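VESB protease (Vibrio cholerae, PDB 4LK4) is a secreted serine protease of the trypsin-like S1 family that probably acts as an endopeptidase, cutting within polypeptide chains. Local coordinates at residues Gly14-Ser19 and Ile154-Asp159; Ala20-Ile25 and Thr136-Gly141; Val26-Arg31 and Gly38-Gly43; Asp67-Ala72 and Gly81-Ala86; Pro116-Ala121 and Arg209-Ile214. The protein carries 1 engineered substitution. All blocks are in the same frame, centred on the assembly; numbering follows the deposited sequence.

Interaction 1: Gly14-Ser19 and Ile154-Asp159; sequences GSNANS and ILQEVD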
# COMPACT_ATOMS: atom_id res chain seq x y z
N GLY A 14 -5.11 24.97 -5.14
CA GLY A 14 -4.31 24.36 -4.08
C GLY A 14 -3.78 25.47 -3.22
O GLY A 14 -3.60 26.59 -3.70
N SER A 15 -3.48 25.14 -1.97
CA SER A 15 -3.12 26.12 -0.98
C SER A 15 -2.35 25.45 0.15
O SER A 15 -2.59 24.29 0.46
CB SER A 15 -4.41 26.78 -0.47
OG SER A 15 -4.22 27.42 0.78
N ASN A 16 -1.44 26.19 0.77
CA ASN A 16 -0.71 25.68 1.91
C ASN A 16 -1.72 25.14 2.94
O ASN A 16 -2.64 25.82 3.31
CB ASN A 16 0.14 26.78 2.56
CG ASN A 16 1.42 27.13 1.79
OD1 ASN A 16 1.81 26.51 0.79
ND2 ASN A 16 2.09 28.16 2.29
N ALA A 17 -1.58 23.90 3.37
CA ALA A 17 -2.54 23.35 4.33
C ALA A 17 -2.37 23.96 5.73
O ALA A 17 -1.34 24.55 6.04
CB ALA A 17 -2.41 21.85 4.38
N ASN A 18 -3.40 23.80 6.56
CA ASN A 18 -3.30 24.03 8.00
C ASN A 18 -2.92 22.71 8.67
O ASN A 18 -3.68 21.75 8.57
CB ASN A 18 -4.64 24.53 8.52
CG ASN A 18 -4.69 24.62 10.04
OD1 ASN A 18 -3.68 24.40 10.73
ND2 ASN A 18 -5.86 24.94 10.56
N SER A 19 -1.77 22.66 9.34
CA SER A 19 -1.14 21.37 9.74
C SER A 19 -1.86 20.60 10.82
O SER A 19 -1.74 19.36 10.91
CB SER A 19 0.30 21.58 10.23
OG SER A 19 0.30 22.15 11.53
N ILE A 154 6.04 22.69 1.62
CA ILE A 154 4.87 22.86 2.48
C ILE A 154 3.70 21.99 1.98
O ILE A 154 3.34 21.99 0.78
CB ILE A 154 4.44 24.34 2.51
CG1 ILE A 154 5.62 25.25 2.85
CG2 ILE A 154 3.26 24.61 3.45
CD1 ILE A 154 5.94 25.36 4.31
N LEU A 155 3.08 21.29 2.91
CA LEU A 155 1.92 20.47 2.60
C LEU A 155 0.80 21.33 2.01
O LEU A 155 0.42 22.34 2.56
CB LEU A 155 1.45 19.75 3.87
CG LEU A 155 0.22 18.86 3.76
CD1 LEU A 155 0.49 17.67 2.85
CD2 LEU A 155 -0.20 18.41 5.14
N GLN A 156 0.32 20.94 0.84
CA GLN A 156 -0.80 21.58 0.19
C GLN A 156 -2.10 20.76 0.32
O GLN A 156 -2.08 19.54 0.52
CB GLN A 156 -0.55 21.72 -1.29
CG GLN A 156 0.76 22.36 -1.70
CD GLN A 156 0.72 23.81 -1.40
OE1 GLN A 156 -0.08 24.57 -1.96
NE2 GLN A 156 1.50 24.21 -0.42
N GLU A 157 -3.23 21.44 0.16
CA GLU A 157 -4.51 20.78 0.05
C GLU A 157 -5.32 21.43 -1.07
O GLU A 157 -5.01 22.52 -1.49
CB GLU A 157 -5.27 20.80 1.39
CG GLU A 157 -5.36 22.15 2.09
CD GLU A 157 -6.29 22.15 3.30
OE1 GLU A 157 -7.05 21.17 3.45
OE2 GLU A 157 -6.28 23.11 4.10
N VAL A 158 -6.32 20.72 -1.57
CA VAL A 158 -7.23 21.28 -2.56
C VAL A 158 -8.54 20.49 -2.57
O VAL A 158 -8.57 19.29 -2.28
CB VAL A 158 -6.59 21.27 -3.96
CG1 VAL A 158 -6.33 19.85 -4.43
CG2 VAL A 158 -7.43 22.04 -4.98
N ASP A 159 -9.62 21.16 -2.91
CA ASP A 159 -10.89 20.47 -3.02
C ASP A 159 -11.11 19.98 -4.44
O ASP A 159 -10.69 20.61 -5.40
CB ASP A 159 -12.03 21.34 -2.54
CG ASP A 159 -12.14 21.36 -1.00
OD1 ASP A 159 -11.56 20.46 -0.33
OD2 ASP A 159 -12.83 22.25 -0.47
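Ile154 touches Asn16 with its CG2 methyl, which lies 3.5 Å from Asn16 CG. At Leu155 the backbone carbonyl takes over: Ala17 N reaches Leu155 O at 2.7 Å along a nearly straight bond (177°), and Ala17 CB leans on Leu155 CG. Gln156 makes the polar side-chain link. Its chain folds back at chi2 (-72°), bringing the amide over the Ser15-Asn16 backbone, where NE2 has two acceptors. One is Asn16 OD1, met at 2.6 Å in the carbonyl plane and on a lone pair; the other is Ile154 O, 3.1 Å from NE2, approached from above the carbonyl plane. Both lie in the Gln156 amide plane, which fixes its rotation, while the Asn16 amide stands 82° to it. Glu157 pairs with Ser15 through both backbone groups: Glu157 N to Ser15 O at 2.9 Å and the more bent Ser15 N to Glu157 O at 3.1 Å. Its side chain runs extended past Ala17, CG lying 3.7 Å from Ala17 CB, and its OE1 holds Trp22 NE1 in a weak hydrogen bond. Val158 closes the contact, CG2 resting 3.7 Å from Gly14 N. The short antiparallel pairing of 15-16 with 156-162 adds an edge strand to the second beta barrel, as in chymotrypsin-fold proteases, whose N-terminal segment straps across that barrel.

Interaction 2: Ala20-Ile25 and Thr136-Gly141; sequences AEWPSI and TVAGWG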
# COMPACT_ATOMS: atom_id res chain seq x y z
N ALA A 20 -2.57 21.34 11.66
CA ALA A 20 -3.36 20.77 12.70
C ALA A 20 -4.53 19.99 12.11
O ALA A 20 -5.10 19.15 12.81
CB ALA A 20 -3.87 21.86 13.62
N GLU A 21 -4.89 20.24 10.85
CA GLU A 21 -5.97 19.50 10.19
C GLU A 21 -5.47 18.22 9.54
O GLU A 21 -6.27 17.39 9.08
CB GLU A 21 -6.71 20.37 9.15
CG GLU A 21 -7.67 21.42 9.76
CD GLU A 21 -8.08 22.55 8.81
OE1 GLU A 21 -8.38 22.29 7.62
OE2 GLU A 21 -8.10 23.72 9.25
N TRP A 22 -4.16 18.04 9.51
CA TRP A 22 -3.58 16.87 8.86
C TRP A 22 -2.49 16.21 9.71
O TRP A 22 -1.36 16.07 9.27
CB TRP A 22 -3.03 17.29 7.50
CG TRP A 22 -4.07 17.79 6.55
CD1 TRP A 22 -4.43 19.09 6.34
CD2 TRP A 22 -4.84 17.01 5.65
NE1 TRP A 22 -5.39 19.16 5.36
CE2 TRP A 22 -5.67 17.90 4.94
CE3 TRP A 22 -4.94 15.64 5.40
CZ2 TRP A 22 -6.57 17.45 3.98
CZ3 TRP A 22 -5.82 15.21 4.46
CH2 TRP A 22 -6.63 16.11 3.76
N PRO A 23 -2.84 15.80 10.94
CA PRO A 23 -1.81 15.18 11.77
C PRO A 23 -1.45 13.78 11.32
O PRO A 23 -0.35 13.29 11.64
CB PRO A 23 -2.43 15.20 13.17
CG PRO A 23 -3.91 15.19 12.94
CD PRO A 23 -4.15 15.84 11.60
N SER A 24 -2.32 13.15 10.52
CA SER A 24 -2.08 11.79 10.05
C SER A 24 -1.47 11.69 8.65
O SER A 24 -1.30 10.60 8.13
CB SER A 24 -3.39 10.98 10.10
OG SER A 24 -3.84 10.76 11.45
N ILE A 25 -1.13 12.81 8.02
CA ILE A 25 -0.49 12.77 6.70
C ILE A 25 0.90 12.14 6.80
O ILE A 25 1.55 12.19 7.85
CB ILE A 25 -0.31 14.18 6.13
CG1 ILE A 25 0.01 14.18 4.64
CG2 ILE A 25 0.83 14.90 6.83
CD1 ILE A 25 -1.10 13.64 3.77
N THR A 136 -11.40 16.39 -0.32
CA THR A 136 -10.16 17.12 -0.18
C THR A 136 -8.95 16.20 -0.26
O THR A 136 -8.87 15.22 0.47
CB THR A 136 -10.14 17.86 1.17
OG1 THR A 136 -11.35 18.63 1.32
CG2 THR A 136 -8.94 18.79 1.24
N VAL A 137 -8.00 16.58 -1.12
CA VAL A 137 -6.75 15.89 -1.37
C VAL A 137 -5.63 16.63 -0.69
O VAL A 137 -5.64 17.85 -0.63
CB VAL A 137 -6.37 15.95 -2.86
CG1 VAL A 137 -5.21 15.02 -3.14
CG2 VAL A 137 -7.54 15.53 -3.73
N ALA A 138 -4.62 15.93 -0.23
CA ALA A 138 -3.51 16.60 0.44
C ALA A 138 -2.19 15.99 0.02
O ALA A 138 -2.08 14.79 -0.19
CB ALA A 138 -3.67 16.54 1.95
N GLY A 139 -1.19 16.84 -0.12
CA GLY A 139 0.14 16.39 -0.44
C GLY A 139 1.00 17.54 -0.91
O GLY A 139 0.53 18.68 -0.98
N TRP A 140 2.24 17.21 -1.28
CA TRP A 140 3.22 18.20 -1.69
C TRP A 140 3.20 18.55 -3.20
O TRP A 140 3.59 19.68 -3.63
CB TRP A 140 4.60 17.81 -1.17
CG TRP A 140 4.70 17.97 0.35
CD1 TRP A 140 5.21 19.06 1.03
CD2 TRP A 140 4.34 17.01 1.34
NE1 TRP A 140 5.13 18.83 2.39
CE2 TRP A 140 4.61 17.59 2.60
CE3 TRP A 140 3.77 15.73 1.30
CZ2 TRP A 140 4.35 16.92 3.80
CZ3 TRP A 140 3.51 15.07 2.51
CH2 TRP A 140 3.80 15.66 3.73
N GLY A 141 2.61 17.70 -4.01
CA GLY A 141 2.55 18.00 -5.45
C GLY A 141 1.53 19.02 -5.99
O GLY A 141 1.55 19.32 -7.19
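In the chymotrypsin fold of this protease, the segment leading into the first strand of the N-terminal barrel packs Trp22 and Ile25 on strand 134-139 of the second barrel. The main interaction is CH-pi. Ala138 CB sits over one face of the Trp22 indole, 3.4 Å from the centroid of the six-membered ring and only 9° off its normal, so the methyl carbon lies almost directly above the ring centre. At the edge of the same ring, in its plane, Thr136 CG2 comes to 3.9 Å from Trp22 CZ2. Thr136 holds CG2 anti to its own N (OG1 at chi1 -51°), which turns the methyl to the indole and leaves OG1 to bond Asp159.

No hydrogen bond crosses the contact; polar groups find partners around it. Trp140 NE1 bonds to the carbonyl of Tyr73. Strand 202-205 adds Pro202 and Val204 to the packing round Trp22.

Apolar packing completes the set. Ile25, the last residue of the type I turn that starts at Trp22, sends CD1 to 4.3 Å from Ala138 CB. Nearer its own backbone, Ile25 CG1 lies 4.2 Å from both CH2 and CZ3 of Trp140, meeting the indole obliquely.

Interaction 3: Val26-Arg31 and Gly38-Gly43; sequences VALVKR and GQFCGG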
# COMPACT_ATOMS: atom_id res chain seq x y z
N VAL A 26 1.38 11.57 5.72
CA VAL A 26 2.72 11.01 5.73
C VAL A 26 3.50 11.35 4.45
O VAL A 26 2.96 11.24 3.35
CB VAL A 26 2.66 9.48 5.83
CG1 VAL A 26 4.05 8.89 5.91
CG2 VAL A 26 1.80 9.08 7.03
N ALA A 27 4.75 11.78 4.63
CA ALA A 27 5.67 11.94 3.52
C ALA A 27 6.58 10.72 3.44
O ALA A 27 7.16 10.28 4.43
CB ALA A 27 6.48 13.18 3.69
N LEU A 28 6.69 10.19 2.25
CA LEU A 28 7.61 9.09 1.99
C LEU A 28 8.89 9.66 1.41
O LEU A 28 8.87 10.38 0.41
CB LEU A 28 6.98 8.07 1.03
CG LEU A 28 5.70 7.42 1.54
CD1 LEU A 28 5.26 6.38 0.52
CD2 LEU A 28 5.91 6.76 2.88
N VAL A 29 10.01 9.37 2.06
CA VAL A 29 11.25 10.01 1.65
C VAL A 29 12.34 8.98 1.57
O VAL A 29 12.32 8.00 2.31
CB VAL A 29 11.64 11.18 2.57
CG1 VAL A 29 10.41 12.04 2.85
CG2 VAL A 29 12.19 10.69 3.87
N LYS A 30 13.29 9.23 0.67
CA LYS A 30 14.39 8.36 0.44
C LYS A 30 15.25 8.31 1.69
O LYS A 30 15.55 9.34 2.27
CB LYS A 30 15.20 8.84 -0.76
CG LYS A 30 16.48 8.03 -1.00
CD LYS A 30 16.98 8.16 -2.43
CE LYS A 30 18.35 7.52 -2.61
NZ LYS A 30 19.41 8.54 -2.35
N ARG A 31 15.64 7.09 2.09
CA ARG A 31 16.43 6.91 3.29
C ARG A 31 17.80 7.54 3.16
O ARG A 31 18.46 7.40 2.12
CB ARG A 31 16.60 5.43 3.63
CG ARG A 31 17.23 5.25 5.01
CD ARG A 31 17.14 3.85 5.53
NE ARG A 31 15.79 3.32 5.51
CZ ARG A 31 15.50 2.05 5.81
NH1 ARG A 31 16.47 1.21 6.13
NH2 ARG A 31 14.25 1.62 5.75
N GLY A 38 14.46 14.50 -0.76
CA GLY A 38 14.21 13.07 -0.93
C GLY A 38 12.74 12.68 -0.97
O GLY A 38 12.43 11.52 -1.16
N GLN A 39 11.82 13.62 -0.77
CA GLN A 39 10.41 13.25 -0.72
C GLN A 39 10.00 12.72 -2.09
O GLN A 39 10.35 13.32 -3.08
CB GLN A 39 9.56 14.45 -0.33
CG GLN A 39 8.12 14.10 0.03
CD GLN A 39 7.17 14.33 -1.12
OE1 GLN A 39 7.45 15.12 -2.00
NE2 GLN A 39 6.03 13.66 -1.09
N PHE A 40 9.30 11.60 -2.17
CA PHE A 40 8.83 11.11 -3.48
C PHE A 40 7.36 10.71 -3.50
O PHE A 40 6.81 10.53 -4.56
CB PHE A 40 9.69 9.94 -3.97
CG PHE A 40 9.61 8.75 -3.09
CD1 PHE A 40 8.62 7.82 -3.26
CD2 PHE A 40 10.48 8.60 -2.04
CE1 PHE A 40 8.51 6.73 -2.44
CE2 PHE A 40 10.39 7.51 -1.20
CZ PHE A 40 9.39 6.57 -1.39
N CYS A 41 6.72 10.53 -2.36
CA CYS A 41 5.29 10.16 -2.36
C CYS A 41 4.64 10.66 -1.10
O CYS A 41 5.31 11.14 -0.20
CB CYS A 41 5.07 8.61 -2.51
SG CYS A 41 4.72 8.11 -4.25
N GLY A 42 3.32 10.50 -1.04
CA GLY A 42 2.58 10.70 0.16
C GLY A 42 1.98 9.43 0.72
O GLY A 42 2.08 8.34 0.12
N GLY A 43 1.37 9.56 1.90
CA GLY A 43 0.75 8.44 2.56
C GLY A 43 -0.10 8.93 3.69
O GLY A 43 -0.19 10.13 3.93
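A classic beta bulge interrupts the pairing of the first two strands of the N-terminal barrel, 25-30 and 39-46, which run antiparallel; the axes of 26-30 and 39-43 come within 4.5 Å. At the bulge Phe40 and Cys41 both stand opposite Leu28: Phe40 N donates to Leu28 O at 2.9 Å, while Leu28 N donates to Cys41 O at 3.0 Å. Beyond it Lys30 N bonds Gly38 O, and at the other end Val26 N bonds Gly43 O, with a weak return bond from Gly43 N to Val26 O.

The Phe40 ring folds back over the partner strand. With CG between its own N and carbonyl carbon (chi1 63°), the ring lies on Leu28: CB of Leu28 sits over its face, 3.7 Å from Phe40 CZ, and Leu28 O lies over the face too. Lys30 N comes in at the ring edge. Arg61 adds a cation-pi contact to the ring. Leu28 also sends CD1 to 3.8 Å from Cys41 CB, beside the disulfide that Cys41 forms with Cys57.

On the Ala27 and Val29 side, the Gln39 chain bends at chi2 (-98°) and its NE2 reaches Cys41 O at 2.8 Å. That oxygen thus accepts from Leu28 N and Gln39 NE2 on opposite faces of its carbonyl plane. Gln39 NE2 also bonds Asp198. In trypsin-like proteases a disulfide at this place ties the second strand of the barrel to the segment bearing the catalytic histidine, whose TAAHC motif ends here in Cys57.

Interaction 4: Asp67-Ala72 and Gly81-Ala86; sequences DVIIGA and GERIAA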
# COMPACT_ATOMS: atom_id res chain seq x y z
N ASP A 67 12.16 5.87 4.16
CA ASP A 67 11.66 6.36 5.44
C ASP A 67 10.29 6.96 5.22
O ASP A 67 9.92 7.31 4.10
CB ASP A 67 12.55 7.47 5.99
CG ASP A 67 13.92 6.99 6.41
OD1 ASP A 67 14.04 5.79 6.75
OD2 ASP A 67 14.88 7.82 6.38
N VAL A 68 9.55 7.11 6.32
CA VAL A 68 8.33 7.88 6.31
C VAL A 68 8.43 8.95 7.38
O VAL A 68 9.18 8.81 8.36
CB VAL A 68 7.09 7.01 6.59
CG1 VAL A 68 7.15 5.73 5.78
CG2 VAL A 68 6.93 6.71 8.08
N ILE A 69 7.69 10.02 7.16
CA ILE A 69 7.59 11.13 8.13
C ILE A 69 6.13 11.37 8.40
O ILE A 69 5.43 11.89 7.53
CB ILE A 69 8.19 12.44 7.65
CG1 ILE A 69 9.65 12.25 7.28
CG2 ILE A 69 8.09 13.50 8.76
CD1 ILE A 69 10.25 13.42 6.52
N ILE A 70 5.68 10.94 9.57
CA ILE A 70 4.28 10.99 9.98
C ILE A 70 4.04 12.37 10.56
O ILE A 70 4.80 12.82 11.40
CB ILE A 70 3.97 9.93 11.08
CG1 ILE A 70 4.28 8.51 10.57
CG2 ILE A 70 2.53 9.98 11.52
CD1 ILE A 70 3.97 7.39 11.53
N GLY A 71 2.97 13.02 10.14
CA GLY A 71 2.66 14.38 10.64
C GLY A 71 3.65 15.38 10.08
O GLY A 71 3.89 16.40 10.66
N ALA A 72 4.24 15.05 8.94
CA ALA A 72 5.13 16.00 8.24
C ALA A 72 4.29 17.19 7.81
O ALA A 72 3.10 17.04 7.57
CB ALA A 72 5.77 15.32 7.02
N GLY A 81 6.84 16.25 12.94
CA GLY A 81 6.60 14.83 12.62
C GLY A 81 7.71 13.85 13.02
O GLY A 81 8.83 14.26 13.30
N GLU A 82 7.38 12.55 13.00
CA GLU A 82 8.32 11.50 13.34
C GLU A 82 8.83 10.84 12.09
O GLU A 82 8.06 10.30 11.30
CB GLU A 82 7.68 10.43 14.24
CG GLU A 82 7.17 10.98 15.56
CD GLU A 82 6.57 9.93 16.51
OE1 GLU A 82 6.70 8.70 16.27
OE2 GLU A 82 5.97 10.37 17.53
N ARG A 83 10.14 10.87 11.90
CA ARG A 83 10.77 10.18 10.79
C ARG A 83 11.10 8.77 11.23
O ARG A 83 11.79 8.59 12.22
CB ARG A 83 12.05 10.89 10.35
CG ARG A 83 12.66 10.27 9.12
CD ARG A 83 13.53 11.26 8.38
NE ARG A 83 14.17 10.63 7.24
CZ ARG A 83 14.85 11.28 6.30
NH1 ARG A 83 14.95 12.62 6.32
NH2 ARG A 83 15.41 10.58 5.30
N ILE A 84 10.58 7.78 10.51
CA ILE A 84 10.74 6.38 10.88
C ILE A 84 11.10 5.51 9.65
O ILE A 84 10.56 5.69 8.57
CB ILE A 84 9.43 5.84 11.46
CG1 ILE A 84 8.95 6.73 12.60
CG2 ILE A 84 9.59 4.41 11.99
CD1 ILE A 84 7.72 6.19 13.28
N ALA A 85 11.98 4.54 9.83
CA ALA A 85 12.34 3.67 8.71
C ALA A 85 11.24 2.68 8.34
O ALA A 85 10.51 2.17 9.20
CB ALA A 85 13.62 2.90 9.02
N ALA A 86 11.15 2.40 7.05
CA ALA A 86 10.30 1.33 6.58
C ALA A 86 11.04 0.02 6.83
O ALA A 86 12.28 -0.03 6.73
CB ALA A 86 10.03 1.52 5.11
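Asp67 and Arg83 form a salt bridge on one face of the beta hairpin 66-70/82-91 in the N-terminal barrel. The Arg83 chain runs extended to NE along Ile69, then grips side-on: NE and NH2 each lie 3.0 Å from Asp67 OD2, a single oxygen at the guanidinium edge. NH2 meets the anti lone pair of OD2, whereas NE approaches on the anti side, 33° out of the carboxylate plane, and the two flat groups stand 71° apart. Arg83 NH2 also donates to the carbonyl of Ala33, which helps hold the guanidinium in place; Asp67 OD1 has a long, weak ion pair with Arg31.

Val68 pairs both ways with Ile84 through the backbone, N to O and O to N at 2.8 Å each, and its CG2 lies on Ile84 CB. Ile69 turns to the salt-bridge face, where CG1 rests 4.0 Å from Arg83 CG. Ile70 returns to the Val68 side: its N bonds Glu82 O at 3.0 Å, its O takes Glu82 N, and CD1 reaches Ile84 CD1, against Leu109 of strand 105-109. At the end of the strand, a type II turn from Ile69 to Ala72 brings Gly71 beside Gly81. Gly81, at positive phi, sets its CA 3.0 Å from Ile70 O.

Interaction 5: Pro116-Ala121 and Arg209-Ile214; sequences PAITLA and REQLGI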
# COMPACT_ATOMS: atom_id res chain seq x y z
N PRO A 116 -1.61 10.59 15.91
CA PRO A 116 -2.97 10.22 15.55
C PRO A 116 -3.05 9.53 14.21
O PRO A 116 -2.27 9.84 13.29
CB PRO A 116 -3.72 11.54 15.51
CG PRO A 116 -2.87 12.51 16.27
CD PRO A 116 -1.46 12.05 16.05
N ALA A 117 -3.99 8.61 14.10
CA ALA A 117 -4.21 7.84 12.89
C ALA A 117 -5.40 8.41 12.12
O ALA A 117 -6.32 8.99 12.69
CB ALA A 117 -4.44 6.38 13.22
N ILE A 118 -5.38 8.24 10.81
CA ILE A 118 -6.50 8.62 9.99
C ILE A 118 -7.62 7.60 10.17
O ILE A 118 -7.39 6.48 10.57
CB ILE A 118 -6.07 8.70 8.52
CG1 ILE A 118 -7.07 9.59 7.76
CG2 ILE A 118 -5.89 7.30 7.90
CD1 ILE A 118 -6.46 10.15 6.48
N THR A 119 -8.84 8.01 9.88
CA THR A 119 -9.97 7.13 9.91
C THR A 119 -10.28 6.84 8.47
O THR A 119 -10.42 7.76 7.65
CB THR A 119 -11.16 7.80 10.64
OG1 THR A 119 -10.78 8.05 12.00
CG2 THR A 119 -12.39 6.89 10.63
N LEU A 120 -10.35 5.56 8.15
CA LEU A 120 -10.60 5.12 6.80
C LEU A 120 -12.08 5.06 6.57
O LEU A 120 -12.84 4.84 7.49
CB LEU A 120 -9.98 3.74 6.58
CG LEU A 120 -8.46 3.63 6.58
CD1 LEU A 120 -8.05 2.23 6.17
CD2 LEU A 120 -7.84 4.63 5.64
N ALA A 121 -12.50 5.26 5.33
CA ALA A 121 -13.92 5.15 5.00
C ALA A 121 -14.40 3.69 5.14
O ALA A 121 -13.65 2.74 4.91
CB ALA A 121 -14.16 5.65 3.59
N ARG A 209 -14.10 13.76 7.08
CA ARG A 209 -12.64 13.58 6.95
C ARG A 209 -12.18 12.14 6.80
O ARG A 209 -10.99 11.88 6.92
CB ARG A 209 -11.86 14.18 8.13
CG ARG A 209 -12.32 15.54 8.64
CD ARG A 209 -12.37 16.58 7.54
NE ARG A 209 -11.05 16.91 7.03
CZ ARG A 209 -10.83 17.84 6.10
NH1 ARG A 209 -11.86 18.53 5.57
NH2 ARG A 209 -9.59 18.07 5.69
N GLU A 210 -13.09 11.21 6.57
CA GLU A 210 -12.71 9.81 6.45
C GLU A 210 -11.91 9.72 5.14
O GLU A 210 -12.25 10.39 4.16
CB GLU A 210 -13.95 8.89 6.42
CG GLU A 210 -14.89 8.94 7.66
CD GLU A 210 -15.95 10.09 7.65
OE1 GLU A 210 -16.05 10.92 6.70
OE2 GLU A 210 -16.73 10.16 8.63
N GLN A 211 -10.83 8.93 5.13
CA GLN A 211 -10.06 8.76 3.91
C GLN A 211 -10.81 7.83 2.98
O GLN A 211 -10.99 6.67 3.28
CB GLN A 211 -8.68 8.20 4.17
CG GLN A 211 -7.91 7.94 2.89
CD GLN A 211 -6.44 7.58 3.13
OE1 GLN A 211 -5.96 7.54 4.27
NE2 GLN A 211 -5.74 7.32 2.06
N LEU A 212 -11.27 8.39 1.87
CA LEU A 212 -12.03 7.66 0.89
C LEU A 212 -11.08 7.05 -0.15
O LEU A 212 -11.40 6.07 -0.78
CB LEU A 212 -12.96 8.63 0.18
CG LEU A 212 -13.84 8.08 -0.95
CD1 LEU A 212 -14.90 7.16 -0.39
CD2 LEU A 212 -14.51 9.21 -1.69
N GLY A 213 -9.92 7.65 -0.36
CA GLY A 213 -9.13 7.26 -1.49
C GLY A 213 -7.66 7.52 -1.33
O GLY A 213 -7.26 8.17 -0.36
N ILE A 214 -6.89 7.02 -2.31
CA ILE A 214 -5.44 7.19 -2.38
C ILE A 214 -5.06 7.77 -3.74
O ILE A 214 -5.47 7.25 -4.77
CB ILE A 214 -4.71 5.84 -2.27
CG1 ILE A 214 -5.10 5.12 -0.99
CG2 ILE A 214 -3.21 6.03 -2.23
CD1 ILE A 214 -4.74 3.65 -1.00
O HOH W 1 -9.67 10.82 9.28
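The Gln211 side-chain amide is wedged between Ile118 and Leu120, which lie on opposite sides of its plane. Ile118 CD1 comes to 3.5 Å from Gln211 OE1 on one side, and Leu120 CD2 to 3.7 Å from the same oxygen on the other. Ile118 CG2 meets the oxygen end closer to the plane, 3.6 Å from OE1. The NE2 end bonds Gly213 O at 3.0 Å, an acceptor lying near the amide plane, and OE1 bonds Ser44 OG, so both ends of this buried group have polar partners and its rotation is fixed. An extended chain (chi1 177°, chi2 171°) carries the amide between the two side chains, side by side with Leu120 and about square to Ile118.

The backbones bridge once, on either side of Leu120. Gln211 N donates to Thr119 O at 2.8 Å, in the carbonyl plane, and Ala121 N donates to Gln211 O at 2.9 Å from above the plane. Glu210 CA adds a CA-H...O contact to Thr119 O. One water extends the link by accepting from Thr119 N, 3.0 Å away, and donating to Arg209 O. Ala121 CB packs against the Leu212 backbone and CD1.

The loop 116-121, which leads from strand 112-113 to helix 125-128, thus joins the two barrels: Ile118 and Leu120 also touch Leu46 of strand 39-46, Gln211 and Leu120 reach Leu52 of strand 50-53, and strand 211-216 continues the second barrel beside 202-205, with a classic bulge at Leu212 and Gly213 facing Ile203.

Overall arrangement
Interactions 3 and 4 share the N-terminal barrel, where Ala27 O and Ile69 N lie 2.8 Å apart. Interactions 1 and 2 meet on the second barrel through neighbouring strands, with Gln156 N 2.9 Å from Gly139 O. Interactions 2 and 5 bridge the barrels and meet where Ser24 OG lies 2.6 Å from Pro116 O; Ile25 O to Gly71 N, 2.8 Å, ties interaction 2 to interaction 4. Asp198, in the GDxGG motif that in S1 proteases carries the nucleophile, bonds Trp140 N of interaction 2 and so also links it to interaction 3, whose centre is about 13 Å away. Interactions 1 and 4 do not touch, though their nearest atoms are about 4 Å apart.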